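Local atomic coordinates of coenzyme A transferase (Yersinia pestis, PDB entry 3QLI), a protein that probably transfers coenzyme A from an acyl-CoA to a carboxylic acid, as acetate and 4-hydroxybutyrate CoA-transferases do. Residues A[263-268]-A[293-298]; A[161-166]-A[314-319]; A[238-243]-A[333-338]. One frame throughout, in Å; residues are numbered along the deposited sequence.

Overall arrangement
From the N terminus the chain first builds the parallel sheet that includes strands 143-148 and 175-180, and between these two strands it passes through the loop 161-166, which waits for residues 314-319 to close contact 2. Contact 3 opens next, at strand 237-240, and closes after contact 2, at strand 332-337, so the two loops cross; the nearest atoms of contacts 2 and 3 are about 11 Å apart. Contact 1, 263-268 with 293-298, is nested inside both loops and touches both neighbours: Thr294 and Ala296 meet 161-166 and 314-319, while Thr263 and Asn267 meet strand 237-240. Contact 1, holding Glu264, thus lies between the N-terminal part and the C-terminal sheet.

Contact 1: residues A[263-268]-A[293-298]; sequences TEVLNP and FTFAMG
Leu266 lies across the ring of Phe293 while Val265 and Phe295 meet on the other face of a small two-stranded parallel sheet, just after Glu264, the residue seen covalently attached to CoA. In Leu266, CG stands anti to the backbone N (chi1 -175°), which carries CD2 over one face of the Phe293 ring, 4.1 Å from its centroid and 14° off the normal, a CH-pi contact. The CB of Leu266 also rests 4.1 Å from Ala296 CB, and Leu306 of helix 300-306 closes over both residues. Across the sheet, Val265 CG2 sits above the rim of the Phe295 ring and meets Met297 CE at 3.8 Å, the valine and methionine side chains crossing at about a right angle.

The Glu264 side chain runs beside Phe295 and points the same way. Its OE2 reaches the ring edge, 3.6 Å from Phe295 CE2, with carboxylate and ring nearly coplanar; the ring thus flanks the carboxylate without covering it. The other oxygen, OE1, accepts a hydrogen bond from Asn321, and an acetate ion, probably from the crystallisation liquor, lies close to the side chain.

The backbone of Glu264 is gripped as well: its O accepts from both Thr294 N and Phe295 N, the two successive N-H groups sharing one carbonyl as in a beta bulge. Further along, Leu266 N donates to Phe295 O. Pro268, which follows the helix N-cap Asn267, packs its ring on Gly298, with CG 3.6 Å from Gly298 CA, and the last backbone bond runs from Met297 N to Leu266 O, 3.1 Å.

Contact 2: residues A[161-166]-A[314-319]; sequences VGNDYS and SRPVDY
Asn163 and Ser314 make the side-chain hydrogen bond of this contact: Asn163 ND2 donates to Ser314 OG over 2.9 Å, almost straight at 172° and in the plane of the amide. With CG anti to the backbone N (chi1 -164°), the amide extends toward 314-319 and lies against the Arg315-Pro316 peptide, Asn163 OD1 coming within 3.1 Å of Pro316 CA. Partners beyond the two segments fix its rotation, since Ser167 bonds to OD1 and the carbonyl of Glu190 takes a further bond from ND2.

A single backbone bond joins the segments, Val317 N to Asp164 O at 3.1 Å, the donor standing well above the carbonyl plane. It ties a loop of the N-terminal domain to the start of helix 317-320, whose N-cap is Pro316, and so joins the two halves of this CoA-transferase fold. The loop has a helix start of its own: Asp164 OD2 accepts from Ser166 OG at 2.6 Å and from Ser166 N at 2.8 Å, capping helix 166-172.

Apolar packing is modest. Val317 CG1 lies 3.7 Å from Asp164 C, and Phe128 and Pro132 also touch this valine.

Contact 3: residues A[238-243]-A[333-338]; sequences LQMGVG and VSINAT
Strands 238-240 and 333-337 run parallel, their axes 4.8 Å apart and 9° from aligned, as neighbours within the mixed sheet of the C-terminal half, an alpha/beta domain. Gln239 supplies both direct backbone bonds, its N donating to Val333 O and its O accepting from Ile335 N, each at 3.0 Å. Beyond them the strands part, and a water takes over, accepting from Gly241 N and donating to Ile335 O. Here the first strand leads on to Val242, seen to bind CoA, and to helix 244-252.

Met240 and Ile335 lie side by side on one face, with Met240 CE 3.7 Å from Ile335 CD1, under helix 244-252.

On the other face, that of Gln239 and Ser334, the glutamine chain bends at chi2 (-96°), turning its amide across to the second strand. Both ends of the buried amide are held there, and Phe366 of helix 363-372 packs against Gln239 and Ser334. OE1 of Gln239 accepts the hydroxyl proton of Ser334 OG over a short 2.6 Å, with the oxygen nearly in line with the C=O bond. The second grip is nearly straight: NE2 of Gln239 donates to Asn336 OD1 at 3.0 Å and 176°, the two amide planes 40° apart.

Contact 1: residues A[263-268]-A[293-298]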
loop_
_atom_site.group_PDB
_atom_site.type_symbol
_atom_site.label_atom_id
_atom_site.label_comp_id
_atom_site.label_asym_id
_atom_site.label_seq_id
_atom_site.Cartn_x
_atom_site.Cartn_y
_atom_site.Cartn_z
ATOM N N THR A 263 -10.768 9.210 -12.135
ATOM C CA THR A 263 -10.928 7.775 -12.209
ATOM C C THR A 263 -9.720 7.193 -12.930
ATOM O O THR A 263 -9.046 7.899 -13.683
ATOM C CB THR A 263 -12.230 7.447 -12.960
ATOM O OG1 THR A 263 -12.501 6.041 -12.872
ATOM C CG2 THR A 263 -12.143 7.901 -14.436
ATOM N N GLU A 264 -9.418 5.923 -12.680
ATOM C CA GLU A 264 -8.364 5.272 -13.456
ATOM C C GLU A 264 -8.883 4.994 -14.860
ATOM O O GLU A 264 -8.355 5.520 -15.838
ATOM C CB GLU A 264 -7.906 3.980 -12.791
ATOM C CG GLU A 264 -6.754 3.277 -13.537
ATOM C CD GLU A 264 -6.561 1.849 -13.047
ATOM O OE1 GLU A 264 -6.278 1.665 -11.847
ATOM O OE2 GLU A 264 -6.712 0.918 -13.864
ATOM N N VAL A 265 -9.922 4.171 -14.960
ATOM C CA VAL A 265 -10.542 3.907 -16.255
ATOM C C VAL A 265 -11.819 4.739 -16.450
ATOM O O VAL A 265 -12.683 4.814 -15.561
ATOM C CB VAL A 265 -10.874 2.398 -16.456
ATOM C CG1 VAL A 265 -11.938 1.964 -15.492
ATOM C CG2 VAL A 265 -11.352 2.127 -17.889
ATOM N N LEU A 266 -11.931 5.362 -17.618
ATOM C CA LEU A 266 -13.160 6.066 -17.990
ATOM C C LEU A 266 -14.070 5.083 -18.726
ATOM O O LEU A 266 -13.647 4.452 -19.704
ATOM C CB LEU A 266 -12.867 7.268 -18.879
ATOM C CG LEU A 266 -14.040 8.189 -19.253
ATOM C CD1 LEU A 266 -14.601 8.888 -18.010
ATOM C CD2 LEU A 266 -13.587 9.239 -20.279
ATOM N N ASN A 267 -15.298 4.940 -18.230
ATOM C CA ASN A 267 -16.252 3.949 -18.741
ATOM C C ASN A 267 -17.529 4.614 -19.263
ATOM O O ASN A 267 -17.771 5.798 -19.008
ATOM C CB ASN A 267 -16.602 2.922 -17.654
ATOM C CG ASN A 267 -17.357 3.539 -16.486
ATOM O OD1 ASN A 267 -17.640 4.734 -16.478
ATOM N ND2 ASN A 267 -17.702 2.718 -15.497
ATOM N N PRO A 268 -18.347 3.861 -20.006
ATOM C CA PRO A 268 -19.572 4.449 -20.568
ATOM C C PRO A 268 -20.530 5.044 -19.521
ATOM O O PRO A 268 -21.181 6.052 -19.797
ATOM C CB PRO A 268 -20.221 3.262 -21.286
ATOM C CG PRO A 268 -19.014 2.435 -21.743
ATOM C CD PRO A 268 -18.056 2.528 -20.571
ATOM N N PHE A 293 -8.938 11.017 -16.215
ATOM C CA PHE A 293 -8.838 9.561 -16.332
ATOM C C PHE A 293 -7.460 9.212 -16.900
ATOM O O PHE A 293 -6.777 10.081 -17.442
ATOM C CB PHE A 293 -9.935 8.999 -17.252
ATOM C CG PHE A 293 -9.733 9.329 -18.720
ATOM C CD1 PHE A 293 -9.250 8.371 -19.603
ATOM C CD2 PHE A 293 -10.007 10.611 -19.204
ATOM C CE1 PHE A 293 -9.053 8.666 -20.949
ATOM C CE2 PHE A 293 -9.815 10.924 -20.552
ATOM C CZ PHE A 293 -9.338 9.951 -21.428
ATOM N N THR A 294 -7.041 7.955 -16.772
ATOM C CA THR A 294 -5.739 7.566 -17.319
ATOM C C THR A 294 -5.822 6.644 -18.546
ATOM O O THR A 294 -4.936 6.672 -19.394
ATOM C CB THR A 294 -4.777 7.003 -16.241
ATOM O OG1 THR A 294 -3.426 7.254 -16.643
ATOM C CG2 THR A 294 -4.981 5.503 -16.007
ATOM N N PHE A 295 -6.879 5.844 -18.648
ATOM C CA PHE A 295 -7.209 5.195 -19.921
ATOM C C PHE A 295 -8.721 4.924 -19.996
ATOM O O PHE A 295 -9.419 4.934 -18.969
ATOM C CB PHE A 295 -6.331 3.947 -20.181
ATOM C CG PHE A 295 -6.771 2.703 -19.441
ATOM C CD1 PHE A 295 -7.465 1.697 -20.106
ATOM C CD2 PHE A 295 -6.481 2.531 -18.092
ATOM C CE1 PHE A 295 -7.873 0.547 -19.444
ATOM C CE2 PHE A 295 -6.877 1.379 -17.419
ATOM C CZ PHE A 295 -7.570 0.384 -18.094
ATOM N N ALA A 296 -9.228 4.725 -21.212
ATOM C CA ALA A 296 -10.669 4.589 -21.424
ATOM C C ALA A 296 -11.010 3.277 -22.114
ATOM O O ALA A 296 -10.298 2.846 -23.014
ATOM C CB ALA A 296 -11.178 5.743 -22.256
ATOM N N MET A 297 -12.120 2.667 -21.704
ATOM C CA MET A 297 -12.630 1.449 -22.341
ATOM C C MET A 297 -14.130 1.597 -22.452
ATOM O O MET A 297 -14.749 2.136 -21.558
ATOM C CB MET A 297 -12.313 0.211 -21.486
ATOM C CG MET A 297 -10.810 -0.095 -21.354
ATOM S SD MET A 297 -10.489 -1.725 -20.630
ATOM C CE MET A 297 -10.925 -1.479 -18.932
ATOM N N GLY A 298 -14.721 1.136 -23.547
ATOM C CA GLY A 298 -16.162 1.273 -23.700
ATOM C C GLY A 298 -16.619 0.818 -25.070
ATOM O O GLY A 298 -16.067 -0.140 -25.620
#

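Contact 2: residues A[161-166]-A[314-319]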
loop_
_atom_site.group_PDB
_atom_site.type_symbol
_atom_site.label_atom_id
_atom_site.label_comp_id
_atom_site.label_asym_id
_atom_site.label_seq_id
_atom_site.Cartn_x
_atom_site.Cartn_y
_atom_site.Cartn_z
ATOM N N VAL A 161 -7.561 7.291 -26.403
ATOM C CA VAL A 161 -8.066 6.498 -25.284
ATOM C C VAL A 161 -7.017 6.208 -24.217
ATOM O O VAL A 161 -7.349 5.927 -23.069
ATOM C CB VAL A 161 -8.697 5.171 -25.750
ATOM C CG1 VAL A 161 -10.015 5.431 -26.454
ATOM C CG2 VAL A 161 -7.740 4.414 -26.649
ATOM N N GLY A 162 -5.751 6.239 -24.608
ATOM C CA GLY A 162 -4.693 5.938 -23.669
ATOM C C GLY A 162 -3.716 7.026 -23.275
ATOM O O GLY A 162 -3.214 7.774 -24.107
ATOM N N ASN A 163 -3.465 7.110 -21.975
ATOM C CA ASN A 163 -2.474 8.005 -21.409
ATOM C C ASN A 163 -1.633 7.041 -20.594
ATOM O O ASN A 163 -0.579 6.595 -21.042
ATOM C CB ASN A 163 -3.099 9.089 -20.538
ATOM C CG ASN A 163 -2.144 10.242 -20.275
ATOM O OD1 ASN A 163 -1.038 10.038 -19.781
ATOM N ND2 ASN A 163 -2.566 11.455 -20.609
ATOM N N ASP A 164 -2.098 6.719 -19.391
ATOM C CA ASP A 164 -1.446 5.701 -18.577
ATOM C C ASP A 164 0.062 5.900 -18.540
ATOM O O ASP A 164 0.555 6.975 -18.210
ATOM C CB ASP A 164 -1.816 4.289 -19.054
ATOM C CG ASP A 164 -1.731 4.132 -20.561
ATOM O OD1 ASP A 164 -2.701 4.488 -21.260
ATOM O OD2 ASP A 164 -0.695 3.638 -21.044
ATOM N N TYR A 165 0.777 4.828 -18.867
ATOM C CA TYR A 165 2.230 4.845 -18.951
ATOM C C TYR A 165 2.644 5.156 -20.387
ATOM O O TYR A 165 3.816 5.390 -20.670
ATOM C CB TYR A 165 2.798 3.484 -18.554
ATOM C CG TYR A 165 2.270 2.337 -19.391
ATOM C CD1 TYR A 165 2.819 2.047 -20.634
ATOM C CD2 TYR A 165 1.223 1.548 -18.939
ATOM C CE1 TYR A 165 2.339 1.001 -21.401
ATOM C CE2 TYR A 165 0.735 0.502 -19.698
ATOM C CZ TYR A 165 1.295 0.231 -20.929
ATOM O OH TYR A 165 0.811 -0.811 -21.684
ATOM N N SER A 166 1.665 5.162 -21.287
ATOM C CA SER A 166 1.917 5.396 -22.706
ATOM C C SER A 166 2.509 6.768 -23.008
ATOM O O SER A 166 3.405 6.890 -23.836
ATOM C CB SER A 166 0.633 5.191 -23.517
ATOM O OG SER A 166 0.238 3.831 -23.516
ATOM N N SER A 314 -7.219 13.592 -20.057
ATOM C CA SER A 314 -6.454 12.436 -19.608
ATOM C C SER A 314 -5.156 12.873 -18.931
ATOM O O SER A 314 -4.548 13.891 -19.290
ATOM C CB SER A 314 -6.155 11.479 -20.764
ATOM O OG SER A 314 -5.236 12.064 -21.656
ATOM N N ARG A 315 -4.741 12.101 -17.935
ATOM C CA ARG A 315 -3.455 12.340 -17.287
ATOM C C ARG A 315 -2.730 11.019 -17.040
ATOM O O ARG A 315 -3.355 9.955 -17.009
ATOM C CB ARG A 315 -3.654 13.154 -16.000
ATOM C CG ARG A 315 -4.323 14.509 -16.283
ATOM C CD ARG A 315 -4.177 15.509 -15.136
ATOM N NE ARG A 315 -2.785 15.853 -14.884
ATOM C CZ ARG A 315 -2.383 16.869 -14.121
ATOM N NH1 ARG A 315 -3.279 17.656 -13.538
ATOM N NH2 ARG A 315 -1.079 17.103 -13.950
ATOM N N PRO A 316 -1.400 11.070 -16.897
ATOM C CA PRO A 316 -0.621 9.831 -16.749
ATOM C C PRO A 316 -0.919 9.097 -15.454
ATOM O O PRO A 316 -1.353 9.715 -14.482
ATOM C CB PRO A 316 0.839 10.318 -16.747
ATOM C CG PRO A 316 0.772 11.802 -16.511
ATOM C CD PRO A 316 -0.539 12.248 -17.085
ATOM N N VAL A 317 -0.655 7.794 -15.436
ATOM C CA VAL A 317 -1.099 6.960 -14.319
ATOM C C VAL A 317 -0.368 7.286 -13.017
ATOM O O VAL A 317 -0.926 7.122 -11.936
ATOM C CB VAL A 317 -1.004 5.453 -14.658
ATOM C CG1 VAL A 317 0.466 5.050 -14.925
ATOM C CG2 VAL A 317 -1.648 4.611 -13.556
ATOM N N ASP A 318 0.861 7.791 -13.111
ATOM C CA ASP A 318 1.594 8.121 -11.891
ATOM C C ASP A 318 1.038 9.382 -11.221
ATOM O O ASP A 318 1.370 9.679 -10.076
ATOM C CB ASP A 318 3.108 8.233 -12.141
ATOM C CG ASP A 318 3.460 9.216 -13.258
ATOM O OD1 ASP A 318 2.803 9.231 -14.324
ATOM O OD2 ASP A 318 4.425 9.977 -13.067
ATOM N N TYR A 319 0.181 10.113 -11.931
ATOM C CA TYR A 319 -0.601 11.199 -11.313
ATOM C C TYR A 319 -1.949 10.673 -10.843
ATOM O O TYR A 319 -2.328 10.797 -9.670
ATOM C CB TYR A 319 -0.820 12.333 -12.321
ATOM C CG TYR A 319 -1.745 13.461 -11.865
ATOM C CD1 TYR A 319 -1.247 14.554 -11.164
ATOM C CD2 TYR A 319 -3.109 13.441 -12.155
ATOM C CE1 TYR A 319 -2.073 15.583 -10.755
ATOM C CE2 TYR A 319 -3.942 14.470 -11.745
ATOM C CZ TYR A 319 -3.413 15.541 -11.045
ATOM O OH TYR A 319 -4.233 16.582 -10.640
#

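Contact 3: residues A[238-243]-A[333-338]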
loop_
_atom_site.group_PDB
_atom_site.type_symbol
_atom_site.label_atom_id
_atom_site.label_comp_id
_atom_site.label_asym_id
_atom_site.label_seq_id
_atom_site.Cartn_x
_atom_site.Cartn_y
_atom_site.Cartn_z
ATOM N N LEU A 238 -15.885 10.909 -8.300
ATOM C CA LEU A 238 -16.019 9.479 -8.572
ATOM C C LEU A 238 -14.811 8.821 -9.231
ATOM O O LEU A 238 -14.194 9.381 -10.144
ATOM C CB LEU A 238 -17.211 9.251 -9.492
ATOM C CG LEU A 238 -18.586 9.724 -9.027
ATOM C CD1 LEU A 238 -19.595 9.476 -10.137
ATOM C CD2 LEU A 238 -18.971 8.986 -7.756
ATOM N N GLN A 239 -14.495 7.620 -8.758
ATOM C CA GLN A 239 -13.709 6.660 -9.542
ATOM C C GLN A 239 -14.528 5.382 -9.618
ATOM O O GLN A 239 -15.108 4.967 -8.615
ATOM C CB GLN A 239 -12.358 6.362 -8.901
ATOM C CG GLN A 239 -11.618 5.190 -9.577
ATOM C CD GLN A 239 -11.839 3.865 -8.860
ATOM O OE1 GLN A 239 -12.132 3.837 -7.662
ATOM N NE2 GLN A 239 -11.703 2.755 -9.598
ATOM N N MET A 240 -14.609 4.771 -10.800
ATOM C CA MET A 240 -15.172 3.427 -10.861
ATOM C C MET A 240 -14.628 2.595 -12.014
ATOM O O MET A 240 -14.022 3.129 -12.932
ATOM C CB MET A 240 -16.700 3.449 -10.883
ATOM C CG MET A 240 -17.318 4.160 -12.057
ATOM S SD MET A 240 -19.125 4.196 -11.815
ATOM C CE MET A 240 -19.290 5.380 -10.489
ATOM N N GLY A 241 -14.855 1.286 -11.944
ATOM C CA GLY A 241 -14.414 0.363 -12.979
ATOM C C GLY A 241 -15.413 0.247 -14.119
ATOM O O GLY A 241 -16.270 1.114 -14.316
ATOM N N VAL A 242 -15.305 -0.842 -14.873
ATOM C CA VAL A 242 -16.184 -1.091 -16.008
ATOM C C VAL A 242 -17.143 -2.236 -15.666
ATOM O O VAL A 242 -16.890 -3.003 -14.738
ATOM C CB VAL A 242 -15.375 -1.472 -17.267
ATOM C CG1 VAL A 242 -14.545 -0.293 -17.754
ATOM C CG2 VAL A 242 -14.475 -2.669 -16.968
ATOM N N GLY A 243 -18.250 -2.330 -16.399
ATOM C CA GLY A 243 -19.192 -3.423 -16.215
ATOM C C GLY A 243 -20.632 -2.988 -16.019
ATOM O O GLY A 243 -20.941 -1.791 -16.001
ATOM N N VAL A 333 -15.382 9.213 -3.927
ATOM C CA VAL A 333 -16.002 7.909 -3.753
ATOM C C VAL A 333 -15.387 6.965 -4.766
ATOM O O VAL A 333 -15.506 7.182 -5.968
ATOM C CB VAL A 333 -17.523 7.930 -3.931
ATOM C CG1 VAL A 333 -18.070 6.518 -3.782
ATOM C CG2 VAL A 333 -18.171 8.874 -2.899
ATOM N N SER A 334 -14.692 5.948 -4.258
ATOM C CA SER A 334 -14.085 4.912 -5.083
ATOM C C SER A 334 -14.980 3.684 -5.057
ATOM O O SER A 334 -15.293 3.168 -3.985
ATOM C CB SER A 334 -12.711 4.541 -4.535
ATOM O OG SER A 334 -12.271 3.306 -5.091
ATOM N N ILE A 335 -15.399 3.228 -6.234
ATOM C CA ILE A 335 -16.258 2.057 -6.335
ATOM C C ILE A 335 -15.570 0.983 -7.158
ATOM O O ILE A 335 -15.410 1.121 -8.371
ATOM C CB ILE A 335 -17.613 2.420 -6.977
ATOM C CG1 ILE A 335 -18.332 3.478 -6.132
ATOM C CG2 ILE A 335 -18.484 1.163 -7.164
ATOM C CD1 ILE A 335 -19.363 4.311 -6.906
ATOM N N ASN A 336 -15.136 -0.071 -6.479
ATOM C CA ASN A 336 -14.430 -1.184 -7.103
ATOM C C ASN A 336 -15.155 -2.494 -6.842
ATOM O O ASN A 336 -15.873 -2.620 -5.864
ATOM C CB ASN A 336 -13.019 -1.281 -6.550
ATOM C CG ASN A 336 -12.133 -0.163 -7.039
ATOM O OD1 ASN A 336 -12.021 0.058 -8.240
ATOM N ND2 ASN A 336 -11.512 0.556 -6.114
ATOM N N ALA A 337 -14.947 -3.475 -7.710
ATOM C CA ALA A 337 -15.587 -4.770 -7.548
ATOM C C ALA A 337 -14.556 -5.774 -7.056
ATOM O O ALA A 337 -13.363 -5.542 -7.178
ATOM C CB ALA A 337 -16.174 -5.218 -8.879
ATOM N N THR A 338 -15.007 -6.885 -6.487
ATOM C CA THR A 338 -14.077 -7.943 -6.125
ATOM C C THR A 338 -14.707 -9.305 -6.404
ATOM O O THR A 338 -15.887 -9.385 -6.741
ATOM C CB THR A 338 -13.660 -7.827 -4.654
ATOM O OG1 THR A 338 -12.625 -8.773 -4.379
ATOM C CG2 THR A 338 -14.860 -8.095 -3.736
HETATM O O HOH W 1 -16.502 -0.342 -10.458
#